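Local atomic coordinates of DUF917 domain-containing protein (Chromobacterium violaceum, PDB entry 2O3I), a protein that is of unknown function but combines the two S-Me-THD-like domains of the DUF917 family and is assembled from two copies of the chain. Residues A66-P71 against M190-L195; G82-A87 against S118-K123; L144-A149 against A207-S212; P153-L158 against C165-V170. The protein carries 2 engineered substitutions. All blocks are in the same frame, centred on the assembly; numbering follows the deposited sequence.

Contact 1 of 4, residues A66-P71 against M190-L195; sequences AYMGAP and MLRPIL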
loop_
_atom_site.group_PDB
_atom_site.type_symbol
_atom_site.label_atom_id
_atom_site.label_comp_id
_atom_site.label_asym_id
_atom_site.label_seq_id
_atom_site.Cartn_x
_atom_site.Cartn_y
_atom_site.Cartn_z
ATOM N N ALA A 66 -7.244 -7.239 15.041
ATOM C CA ALA A 66 -7.527 -5.923 15.602
ATOM C C ALA A 66 -8.128 -4.942 14.605
ATOM O O ALA A 66 -8.404 -5.275 13.448
ATOM C CB ALA A 66 -6.244 -5.323 16.182
ATOM N N TYR A 67 -8.346 -3.728 15.089
ATOM C CA TYR A 67 -8.851 -2.642 14.271
ATOM C C TYR A 67 -7.634 -1.734 14.118
ATOM O O TYR A 67 -6.811 -1.629 15.023
ATOM C CB TYR A 67 -9.985 -1.902 14.990
ATOM C CG TYR A 67 -11.363 -2.181 14.436
ATOM C CD1 TYR A 67 -12.411 -2.541 15.282
ATOM C CD2 TYR A 67 -11.628 -2.060 13.074
ATOM C CE1 TYR A 67 -13.689 -2.773 14.793
ATOM C CE2 TYR A 67 -12.913 -2.288 12.568
ATOM C CZ TYR A 67 -13.938 -2.644 13.437
ATOM O OH TYR A 67 -15.210 -2.864 12.955
HETATM N N MSE A 68 -7.516 -1.097 12.962
HETATM C CA MSE A 68 -6.393 -0.207 12.680
HETATM C C MSE A 68 -6.919 1.012 11.908
HETATM O O MSE A 68 -7.883 0.907 11.142
HETATM C CB MSE A 68 -5.342 -0.966 11.849
HETATM C CG MSE A 68 -4.105 -0.168 11.450
HETATM SE SE MSE A 68 -2.941 -1.154 10.214
HETATM C CE MSE A 68 -1.301 -1.130 11.239
ATOM N N GLY A 69 -6.302 2.169 12.127
ATOM C CA GLY A 69 -6.734 3.364 11.426
ATOM C C GLY A 69 -7.103 4.538 12.312
ATOM O O GLY A 69 -6.762 4.574 13.496
ATOM N N ALA A 70 -7.813 5.498 11.723
ATOM C CA ALA A 70 -8.246 6.709 12.417
ATOM C C ALA A 70 -9.361 6.460 13.435
ATOM O O ALA A 70 -10.395 5.878 13.104
ATOM C CB ALA A 70 -8.710 7.739 11.397
ATOM N N PRO A 71 -9.161 6.902 14.690
ATOM C CA PRO A 71 -10.172 6.714 15.736
ATOM C C PRO A 71 -11.521 7.319 15.361
ATOM O O PRO A 71 -12.566 6.774 15.703
ATOM C CB PRO A 71 -9.545 7.399 16.947
ATOM C CG PRO A 71 -8.086 7.124 16.750
ATOM C CD PRO A 71 -7.910 7.429 15.270
HETATM N N MSE A 190 3.305 0.224 5.132
HETATM C CA MSE A 190 2.530 -0.053 3.932
HETATM C C MSE A 190 1.052 -0.308 4.200
HETATM O O MSE A 190 0.205 -0.031 3.347
HETATM C CB MSE A 190 3.136 -1.240 3.194
HETATM C CG MSE A 190 4.555 -0.987 2.744
HETATM SE SE MSE A 190 5.299 -2.500 1.831
HETATM C CE MSE A 190 7.020 -1.757 1.351
ATOM N N LEU A 191 0.745 -0.823 5.388
ATOM C CA LEU A 191 -0.632 -1.123 5.751
ATOM C C LEU A 191 -1.462 0.133 5.981
ATOM O O LEU A 191 -2.567 0.264 5.452
ATOM C CB LEU A 191 -0.671 -1.989 7.014
ATOM C CG LEU A 191 -0.109 -3.412 6.936
ATOM C CD1 LEU A 191 -0.111 -4.022 8.321
ATOM C CD2 LEU A 191 -0.938 -4.255 5.991
ATOM N N ARG A 192 -0.925 1.063 6.760
ATOM C CA ARG A 192 -1.655 2.283 7.073
ATOM C C ARG A 192 -2.106 3.119 5.872
ATOM O O ARG A 192 -3.225 3.625 5.853
ATOM C CB ARG A 192 -0.841 3.136 8.057
ATOM C CG ARG A 192 -0.647 2.462 9.422
ATOM C CD ARG A 192 0.053 3.376 10.426
ATOM N NE ARG A 192 0.343 2.710 11.696
ATOM C CZ ARG A 192 -0.571 2.342 12.591
ATOM N NH1 ARG A 192 -1.859 2.572 12.372
ATOM N NH2 ARG A 192 -0.196 1.733 13.707
ATOM N N PRO A 193 -1.249 3.284 4.853
ATOM C CA PRO A 193 -1.687 4.085 3.704
ATOM C C PRO A 193 -2.836 3.433 2.934
ATOM O O PRO A 193 -3.715 4.117 2.409
ATOM C CB PRO A 193 -0.417 4.203 2.864
ATOM C CG PRO A 193 0.664 4.176 3.901
ATOM C CD PRO A 193 0.206 3.056 4.805
ATOM N N ILE A 194 -2.817 2.106 2.872
ATOM C CA ILE A 194 -3.852 1.352 2.178
ATOM C C ILE A 194 -5.216 1.638 2.798
ATOM O O ILE A 194 -6.231 1.665 2.104
ATOM C CB ILE A 194 -3.547 -0.164 2.236
ATOM C CG1 ILE A 194 -2.306 -0.464 1.391
ATOM C CG2 ILE A 194 -4.744 -0.968 1.751
ATOM C CD1 ILE A 194 -1.796 -1.866 1.510
ATOM N N LEU A 195 -5.237 1.863 4.106
ATOM C CA LEU A 195 -6.484 2.151 4.801
ATOM C C LEU A 195 -7.028 3.545 4.469
ATOM O O LEU A 195 -8.196 3.835 4.730
ATOM C CB LEU A 195 -6.293 2.016 6.319
ATOM C CG LEU A 195 -6.026 0.607 6.864
ATOM C CD1 LEU A 195 -5.786 0.669 8.365
ATOM C CD2 LEU A 195 -7.209 -0.292 6.549
#
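Over one face of the R192 guanidinium rests CE of M68, a selenomethionine, 3.8 Å above the plane and over its centre. The backbone N of G69 lies at the edge of the same group, near its plane, but its 4.5 Å from R192 NH1 is too long to count as more than proximity. This is alpha/beta packing. Helix 183-194 lies against strand 61-69 of the mixed sheet, the two short segments approaching to 8.6 Å with an angle of 73° between their directions.

M68 carries the contact. With CG anti to the backbone N (chi1 179°) its chain runs out toward the helix, and the bend at chi3 (-123°) turns CE over the guanidinium face, while SE, one bond back, lies 4.0 Å from L191 CB. The side chains of M68 and L191 cross at about a right angle. L191 and L195 also pack on L158, so the two leucines bridge M68 and strand 156-159. The arginine's polar end is held by its own helix, NH2 forming a salt bridge with E188 OE2, and this should steady the flat group that M68 covers. L195 touches with one methyl, CD1, which stands 3.6 Å from M68 CG and 3.5 Å from M68 O.

Contact 2 of 4, residues G82-A87 against S118-K123; sequences GPVEAA and SLVAAK
Apolar contacts between V120 and a small group of residues on helix 81-96 make up most of this helix-helix packing. V120 meets P83 and A87, one turn apart, with separate methyls: CG2 lies 3.7 Å from P83 CB, and CG1 lies 3.7 Å from A87 CB. A chi1 of 171° sets CG1 anti to the backbone N, directing it to A87 and CG2 to P83. V84, between those two in sequence, slides past V120 in the opposite direction, and their CG2 methyls come to 4.1 Å. The closest pair of CA atoms, V84 and V120, are 5.3 Å apart.

A second kind of contact uses the aliphatic part of a lysine. K123 CG lies 3.7 Å from V84 CG1 and 3.9 Å from V84 CG2, so it sits against both branches of the valine, the two side chains crossing at about a right angle. The bend at chi2 (66°) then carries the rest of the chain away from helix 81-96. Its charged end is engaged by Y43, whose carbonyl O accepts a hydrogen bond from NZ and whose ring makes a cation-pi contact. No hydrogen bond joins the two segments.

The axes of the two six-residue segments pass 9.4 Å apart at a crossing angle of -57°. Helix 81-96 connects the parallel neighbours 61-69 and 101-105, and helix 111-124 leads on from 101-105 to 127-129, so the pair belongs to successive beta-alpha-beta crossovers. P83 also packs on V65 and Y67 of strand 61-69, while V84 and A87 also touch L124 of helix 111-124.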
loop_
_atom_site.group_PDB
_atom_site.type_symbol
_atom_site.label_atom_id
_atom_site.label_comp_id
_atom_site.label_asym_id
_atom_site.label_seq_id
_atom_site.Cartn_x
_atom_site.Cartn_y
_atom_site.Cartn_z
ATOM N N GLY A 82 -14.964 -5.691 9.909
ATOM C CA GLY A 82 -13.607 -5.727 9.384
ATOM C C GLY A 82 -12.743 -6.815 10.003
ATOM O O GLY A 82 -12.215 -7.664 9.284
ATOM N N PRO A 83 -12.563 -6.806 11.335
ATOM C CA PRO A 83 -11.748 -7.824 12.007
ATOM C C PRO A 83 -12.272 -9.241 11.762
ATOM O O PRO A 83 -11.498 -10.172 11.549
ATOM C CB PRO A 83 -11.832 -7.414 13.477
ATOM C CG PRO A 83 -11.892 -5.925 13.392
ATOM C CD PRO A 83 -12.890 -5.707 12.263
ATOM N N VAL A 84 -13.589 -9.402 11.802
ATOM C CA VAL A 84 -14.188 -10.710 11.565
ATOM C C VAL A 84 -13.817 -11.185 10.156
ATOM O O VAL A 84 -13.405 -12.334 9.950
ATOM C CB VAL A 84 -15.730 -10.644 11.700
ATOM C CG1 VAL A 84 -16.355 -11.921 11.179
ATOM C CG2 VAL A 84 -16.119 -10.437 13.151
ATOM N N GLU A 85 -13.945 -10.289 9.186
ATOM C CA GLU A 85 -13.631 -10.635 7.805
ATOM C C GLU A 85 -12.136 -10.929 7.612
ATOM O O GLU A 85 -11.767 -11.814 6.833
ATOM C CB GLU A 85 -14.070 -9.508 6.869
ATOM C CG GLU A 85 -14.282 -9.963 5.443
ATOM C CD GLU A 85 -15.453 -10.918 5.312
ATOM O OE1 GLU A 85 -15.321 -11.927 4.586
ATOM O OE2 GLU A 85 -16.508 -10.655 5.931
ATOM N N ALA A 86 -11.280 -10.192 8.319
ATOM C CA ALA A 86 -9.827 -10.392 8.225
ATOM C C ALA A 86 -9.437 -11.741 8.825
ATOM O O ALA A 86 -8.627 -12.482 8.254
ATOM C CB ALA A 86 -9.081 -9.258 8.955
ATOM N N ALA A 87 -10.013 -12.053 9.983
ATOM C CA ALA A 87 -9.735 -13.315 10.656
ATOM C C ALA A 87 -10.235 -14.490 9.810
ATOM O O ALA A 87 -9.657 -15.574 9.837
ATOM C CB ALA A 87 -10.390 -13.328 12.049
ATOM N N SER A 118 -12.243 -10.596 21.453
ATOM C CA SER A 118 -13.327 -11.342 22.064
ATOM C C SER A 118 -14.534 -11.476 21.132
ATOM O O SER A 118 -15.101 -12.556 20.975
ATOM C CB SER A 118 -13.747 -10.666 23.369
ATOM O OG SER A 118 -12.705 -10.727 24.332
ATOM N N LEU A 119 -14.924 -10.372 20.515
ATOM C CA LEU A 119 -16.062 -10.383 19.623
ATOM C C LEU A 119 -15.804 -11.265 18.407
ATOM O O LEU A 119 -16.705 -11.975 17.949
ATOM C CB LEU A 119 -16.408 -8.952 19.195
ATOM C CG LEU A 119 -16.850 -8.018 20.329
ATOM C CD1 LEU A 119 -17.191 -6.644 19.760
ATOM C CD2 LEU A 119 -18.052 -8.619 21.060
ATOM N N VAL A 120 -14.576 -11.227 17.892
ATOM C CA VAL A 120 -14.224 -12.033 16.733
ATOM C C VAL A 120 -14.267 -13.529 17.070
ATOM O O VAL A 120 -14.784 -14.334 16.287
ATOM C CB VAL A 120 -12.828 -11.657 16.197
ATOM C CG1 VAL A 120 -12.397 -12.651 15.126
ATOM C CG2 VAL A 120 -12.856 -10.242 15.616
ATOM N N ALA A 121 -13.733 -13.894 18.231
ATOM C CA ALA A 121 -13.726 -15.288 18.670
ATOM C C ALA A 121 -15.163 -15.807 18.828
ATOM O O ALA A 121 -15.487 -16.911 18.393
ATOM C CB ALA A 121 -12.972 -15.413 19.996
ATOM N N ALA A 122 -16.016 -15.003 19.452
ATOM C CA ALA A 122 -17.415 -15.372 19.656
ATOM C C ALA A 122 -18.104 -15.579 18.316
ATOM O O ALA A 122 -18.917 -16.484 18.156
ATOM C CB ALA A 122 -18.134 -14.279 20.437
ATOM N N LYS A 123 -17.766 -14.726 17.357
ATOM C CA LYS A 123 -18.342 -14.780 16.025
ATOM C C LYS A 123 -17.872 -15.975 15.192
ATOM O O LYS A 123 -18.647 -16.553 14.430
ATOM C CB LYS A 123 -18.009 -13.480 15.287
ATOM C CG LYS A 123 -18.454 -13.430 13.829
ATOM C CD LYS A 123 -19.971 -13.438 13.689
ATOM C CE LYS A 123 -20.405 -13.240 12.237
ATOM N NZ LYS A 123 -21.878 -13.322 12.124
#

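Contact 3 of 4, residues L144-A149 against A207-S212; sequences LTYAAA and AMWMMS
The CB of Y146 is the bump that settles on the flat indole of W209. It stands 3.4 Å from the centroid of the six-membered ring and only 11° off the ring normal, a CH-pi contact over the face. Having CG opposite the carbonyl carbon carries the tyrosine ring past the CE3-CZ3 side of the indole. The two ring planes are near parallel, 23° apart, but so far slid that they barely overlap, with centroids 4.9 Å apart. The methylene thus sits over the ring centre, while the phenol ring reaches only the CE3-CZ3 side, Y146 CD2 lying 3.5 Å from W209 CZ3.

The opposite face of the indole is taken by a residue of its own strand, the selenomethionine M208, whose CE lies over the ring centre. Smaller groups fit round the six-membered ring: L144 CD1 is 3.8 Å from W209 CZ3, and A147 CB is 4.0 Å from W209 CZ2. M211, another selenomethionine, reaches out with its chain extended beyond CG and brings CE in plane to the edge of the Y146 ring. Its SE is 5.3 Å from that ring's centroid and 79° off the normal, a Met-aromatic contact made at the edge.

Helix 145-148 is thereby fitted onto the end of strand 203-211, a strand of the mixed sheet. Y146 OH is hydrogen-bonded to A106 O, which fixes the far end of the phenol.

With no hydrogen bond between the segments, the contact probably rests on dispersion and on C-H groups meeting pi surfaces, with sulfur in place of selenium in the natural methionines, and its specificity would then come largely from fit.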
loop_
_atom_site.group_PDB
_atom_site.type_symbol
_atom_site.label_atom_id
_atom_site.label_comp_id
_atom_site.label_asym_id
_atom_site.label_seq_id
_atom_site.Cartn_x
_atom_site.Cartn_y
_atom_site.Cartn_z
ATOM N N LEU A 144 5.996 -4.828 19.785
ATOM C CA LEU A 144 5.230 -5.978 20.261
ATOM C C LEU A 144 6.124 -7.211 20.222
ATOM O O LEU A 144 6.971 -7.338 19.338
ATOM C CB LEU A 144 3.996 -6.208 19.387
ATOM C CG LEU A 144 2.981 -5.064 19.373
ATOM C CD1 LEU A 144 1.804 -5.438 18.491
ATOM C CD2 LEU A 144 2.516 -4.779 20.797
ATOM N N THR A 145 5.936 -8.121 21.173
ATOM C CA THR A 145 6.764 -9.325 21.233
ATOM C C THR A 145 6.691 -10.211 19.991
ATOM O O THR A 145 7.623 -10.980 19.719
ATOM C CB THR A 145 6.434 -10.157 22.488
ATOM O OG1 THR A 145 5.029 -10.403 22.561
ATOM C CG2 THR A 145 6.872 -9.408 23.731
ATOM N N TYR A 146 5.600 -10.092 19.233
ATOM C CA TYR A 146 5.422 -10.872 18.006
ATOM C C TYR A 146 6.590 -10.575 17.068
ATOM O O TYR A 146 7.184 -11.483 16.474
ATOM C CB TYR A 146 4.112 -10.486 17.293
ATOM C CG TYR A 146 2.853 -10.602 18.126
ATOM C CD1 TYR A 146 2.305 -11.847 18.442
ATOM C CD2 TYR A 146 2.209 -9.462 18.596
ATOM C CE1 TYR A 146 1.142 -11.949 19.211
ATOM C CE2 TYR A 146 1.049 -9.552 19.361
ATOM C CZ TYR A 146 0.520 -10.796 19.668
ATOM O OH TYR A 146 -0.614 -10.877 20.449
ATOM N N ALA A 147 6.911 -9.292 16.935
ATOM C CA ALA A 147 8.001 -8.855 16.074
ATOM C C ALA A 147 9.377 -9.296 16.595
ATOM O O ALA A 147 10.242 -9.704 15.817
ATOM C CB ALA A 147 7.955 -7.335 15.913
ATOM N N ALA A 148 9.578 -9.218 17.907
ATOM C CA ALA A 148 10.849 -9.611 18.509
ATOM C C ALA A 148 11.097 -11.108 18.345
ATOM O O ALA A 148 12.227 -11.538 18.073
ATOM C CB ALA A 148 10.868 -9.234 19.992
ATOM N N ALA A 149 10.039 -11.895 18.521
ATOM C CA ALA A 149 10.124 -13.341 18.389
ATOM C C ALA A 149 10.354 -13.736 16.933
ATOM O O ALA A 149 10.622 -14.893 16.634
ATOM C CB ALA A 149 8.849 -13.992 18.905
ATOM N N ALA A 207 -5.520 -8.671 10.372
ATOM C CA ALA A 207 -5.244 -10.028 10.814
ATOM C C ALA A 207 -3.857 -10.371 10.283
ATOM O O ALA A 207 -3.631 -10.410 9.067
ATOM C CB ALA A 207 -6.288 -11.001 10.263
HETATM N N MSE A 208 -2.923 -10.598 11.201
HETATM C CA MSE A 208 -1.555 -10.924 10.818
HETATM C C MSE A 208 -0.880 -11.766 11.895
HETATM O O MSE A 208 -1.481 -12.067 12.932
HETATM C CB MSE A 208 -0.752 -9.633 10.564
HETATM C CG MSE A 208 -0.610 -8.709 11.772
HETATM SE SE MSE A 208 0.254 -7.025 11.314
HETATM C CE MSE A 208 2.096 -7.622 11.286
ATOM N N TRP A 209 0.365 -12.153 11.637
ATOM C CA TRP A 209 1.131 -12.959 12.578
ATOM C C TRP A 209 0.483 -14.314 12.907
ATOM O O TRP A 209 0.361 -14.708 14.073
ATOM C CB TRP A 209 1.395 -12.155 13.864
ATOM C CG TRP A 209 2.537 -11.159 13.731
ATOM C CD1 TRP A 209 3.730 -11.365 13.092
ATOM C CD2 TRP A 209 2.618 -9.850 14.309
ATOM N NE1 TRP A 209 4.546 -10.274 13.240
ATOM C CE2 TRP A 209 3.893 -9.327 13.983
ATOM C CE3 TRP A 209 1.739 -9.069 15.073
ATOM C CZ2 TRP A 209 4.316 -8.056 14.394
ATOM C CZ3 TRP A 209 2.157 -7.800 15.485
ATOM C CH2 TRP A 209 3.436 -7.309 15.143
HETATM N N MSE A 210 0.065 -15.025 11.869
HETATM C CA MSE A 210 -0.520 -16.346 12.053
HETATM C C MSE A 210 0.552 -17.213 12.718
HETATM O O MSE A 210 1.721 -17.175 12.326
HETATM C CB MSE A 210 -0.917 -16.940 10.705
HETATM C CG MSE A 210 -2.059 -16.215 10.014
HETATM SE SE MSE A 210 -2.468 -17.009 8.289
HETATM C CE MSE A 210 -1.277 -15.929 7.204
HETATM N N MSE A 211 0.162 -17.990 13.725
HETATM C CA MSE A 211 1.126 -18.824 14.434
HETATM C C MSE A 211 0.652 -20.243 14.733
HETATM O O MSE A 211 -0.541 -20.496 14.931
HETATM C CB MSE A 211 1.510 -18.162 15.764
HETATM C CG MSE A 211 2.079 -16.750 15.630
HETATM SE SE MSE A 211 2.027 -15.760 17.314
HETATM C CE MSE A 211 3.419 -14.508 17.002
ATOM N N SER A 212 1.614 -21.159 14.777
ATOM C CA SER A 212 1.353 -22.548 15.107
ATOM C C SER A 212 1.550 -22.564 16.616
ATOM O O SER A 212 2.142 -21.640 17.164
ATOM C CB SER A 212 2.371 -23.451 14.428
#

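Contact 4 of 4, residues P153-L158 against C165-V170; sequences PTPAFL and CVELGV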
loop_
_atom_site.group_PDB
_atom_site.type_symbol
_atom_site.label_atom_id
_atom_site.label_comp_id
_atom_site.label_asym_id
_atom_site.label_seq_id
_atom_site.Cartn_x
_atom_site.Cartn_y
_atom_site.Cartn_z
ATOM N N PRO A 153 5.413 -11.506 9.712
ATOM C CA PRO A 153 4.315 -10.537 9.796
ATOM C C PRO A 153 3.260 -10.671 8.705
ATOM O O PRO A 153 2.125 -10.221 8.877
ATOM C CB PRO A 153 5.042 -9.193 9.733
ATOM C CG PRO A 153 6.185 -9.487 8.818
ATOM C CD PRO A 153 6.674 -10.834 9.341
ATOM N N THR A 154 3.635 -11.275 7.580
ATOM C CA THR A 154 2.701 -11.451 6.473
ATOM C C THR A 154 2.629 -12.932 6.129
ATOM O O THR A 154 3.520 -13.698 6.473
ATOM C CB THR A 154 3.152 -10.681 5.218
ATOM O OG1 THR A 154 4.328 -11.294 4.685
ATOM C CG2 THR A 154 3.456 -9.236 5.554
ATOM N N PRO A 155 1.569 -13.357 5.431
ATOM C CA PRO A 155 0.432 -12.587 4.925
ATOM C C PRO A 155 -0.304 -11.767 5.977
ATOM O O PRO A 155 -0.570 -12.243 7.085
ATOM C CB PRO A 155 -0.467 -13.662 4.326
ATOM C CG PRO A 155 0.488 -14.728 3.918
ATOM C CD PRO A 155 1.413 -14.782 5.102
ATOM N N ALA A 156 -0.628 -10.527 5.620
ATOM C CA ALA A 156 -1.371 -9.639 6.507
ATOM C C ALA A 156 -2.711 -9.393 5.809
ATOM O O ALA A 156 -2.759 -9.241 4.586
ATOM C CB ALA A 156 -0.626 -8.334 6.697
ATOM N N PHE A 157 -3.797 -9.366 6.570
ATOM C CA PHE A 157 -5.100 -9.156 5.960
ATOM C C PHE A 157 -5.796 -7.910 6.503
ATOM O O PHE A 157 -5.945 -7.755 7.711
ATOM C CB PHE A 157 -5.991 -10.386 6.192
ATOM C CG PHE A 157 -5.401 -11.682 5.683
ATOM C CD1 PHE A 157 -5.364 -11.966 4.315
ATOM C CD2 PHE A 157 -4.864 -12.608 6.569
ATOM C CE1 PHE A 157 -4.793 -13.161 3.838
ATOM C CE2 PHE A 157 -4.292 -13.799 6.109
ATOM C CZ PHE A 157 -4.257 -14.077 4.737
ATOM N N LEU A 158 -6.192 -7.018 5.598
ATOM C CA LEU A 158 -6.920 -5.804 5.954
ATOM C C LEU A 158 -8.316 -5.962 5.357
ATOM O O LEU A 158 -8.459 -6.348 4.198
ATOM C CB LEU A 158 -6.245 -4.565 5.372
ATOM C CG LEU A 158 -4.944 -4.126 6.032
ATOM C CD1 LEU A 158 -4.337 -2.997 5.203
ATOM C CD2 LEU A 158 -5.201 -3.679 7.467
ATOM N N CYS A 165 -11.582 -7.003 1.052
ATOM C CA CYS A 165 -10.467 -7.654 1.739
ATOM C C CYS A 165 -9.192 -7.467 0.927
ATOM O O CYS A 165 -9.176 -7.687 -0.283
ATOM C CB CYS A 165 -10.733 -9.155 1.927
ATOM S SG CYS A 165 -9.311 -10.100 2.580
ATOM N N VAL A 166 -8.127 -7.053 1.600
ATOM C CA VAL A 166 -6.845 -6.834 0.954
ATOM C C VAL A 166 -5.776 -7.655 1.665
ATOM O O VAL A 166 -5.734 -7.701 2.899
ATOM C CB VAL A 166 -6.435 -5.335 0.999
ATOM C CG1 VAL A 166 -5.085 -5.140 0.337
ATOM C CG2 VAL A 166 -7.477 -4.485 0.299
ATOM N N GLU A 167 -4.921 -8.311 0.887
ATOM C CA GLU A 167 -3.845 -9.103 1.460
ATOM C C GLU A 167 -2.507 -8.450 1.129
ATOM O O GLU A 167 -2.312 -7.912 0.034
ATOM C CB GLU A 167 -3.868 -10.524 0.911
ATOM C CG GLU A 167 -2.803 -11.415 1.518
ATOM C CD GLU A 167 -2.750 -12.790 0.879
ATOM O OE1 GLU A 167 -3.823 -13.374 0.611
ATOM O OE2 GLU A 167 -1.634 -13.290 0.656
ATOM N N LEU A 168 -1.583 -8.500 2.076
ATOM C CA LEU A 168 -0.278 -7.907 1.862
ATOM C C LEU A 168 0.829 -8.864 2.285
ATOM O O LEU A 168 0.810 -9.400 3.389
ATOM C CB LEU A 168 -0.183 -6.593 2.641
ATOM C CG LEU A 168 0.925 -5.574 2.351
ATOM C CD1 LEU A 168 2.217 -6.031 2.956
ATOM C CD2 LEU A 168 1.062 -5.352 0.854
ATOM N N GLY A 169 1.780 -9.087 1.383
ATOM C CA GLY A 169 2.907 -9.958 1.670
ATOM C C GLY A 169 4.186 -9.160 1.510
ATOM O O GLY A 169 4.322 -8.404 0.549
ATOM N N VAL A 170 5.115 -9.298 2.451
ATOM C CA VAL A 170 6.383 -8.574 2.376
ATOM C C VAL A 170 7.603 -9.462 2.602
ATOM O O VAL A 170 7.694 -10.187 3.596
ATOM C CB VAL A 170 6.455 -7.415 3.402
ATOM C CG1 VAL A 170 7.840 -6.783 3.376
ATOM C CG2 VAL A 170 5.409 -6.363 3.081
HETATM O O HOH W 1 6.396 -11.956 6.073
#
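Backbone hydrogen bonds knit P153-L158 to C165-V170 in two antiparallel hydrogen-bonded pairs. A156 and L168 exchange two bonds, A156 N to L168 O and L168 N to A156 O, both 2.9 Å. L158 and V166 are joined more straightly, V166 N reaching L158 O at 2.7 Å. Between them F157 and E167 form a non-hydrogen-bonded pair, and F157 CA approaches V166 O at 3.4 Å in a CA-H...O contact.

A side chain takes over where the ladder stops. T154 OG1 accepts V170 N at 3.1 Å, in a nearly linear bond of 171°. Its chi1 of 69° puts OG1 between the backbone N and carbonyl carbon, on the side facing V170. The same hydroxyl is 2.6 Å from a water, which also gives a weak bond to V170 O. The peptide before P155 is cis, and regular pairing begins just after it.

The F157 ring meets the E167 carboxylate at its edge. E167, extended beyond CG, runs alongside the phenylalanine and sets OE1 near the ring plane, 3.4 Å from F157 CE1, with ring and carboxylate planes 75° apart. The partly positive C-H edge of the ring may favour this placing. E167 OE2 is salt-bridged to R93.

Apolar pairs lie on the other face, A156 beside L168 and L158 beside V166. Together these features describe a beta hairpin at the margin of the mixed sheet. Its outer strand, 165-171, pairs antiparallel with a strand of the second subunit, so the sheet continues across the dimer interface.

Overall arrangement
Contacts 1, 3 and 4 all reach the same mixed sheet, while contact 2 joins two helices of successive crossovers and is packed on it through P83 and A86. Strand 203-211 separates the strand of contact 1 from the hairpin of contact 4, and A207 O probably accepts a hydrogen bond from F157 N. Contacts 1 to 3 are mainly buried and lack hydrogen bonds between their segments, though R192 of contact 1 is exposed. Selenomethionine reaches a guanidinium in contact 1 and an aromatic ring in contact 3. Contact 4 is partly buried and rich in backbone bonds, as in any hairpin ladder. Contacts 1 and 4 meet through L158 and both touch the second subunit.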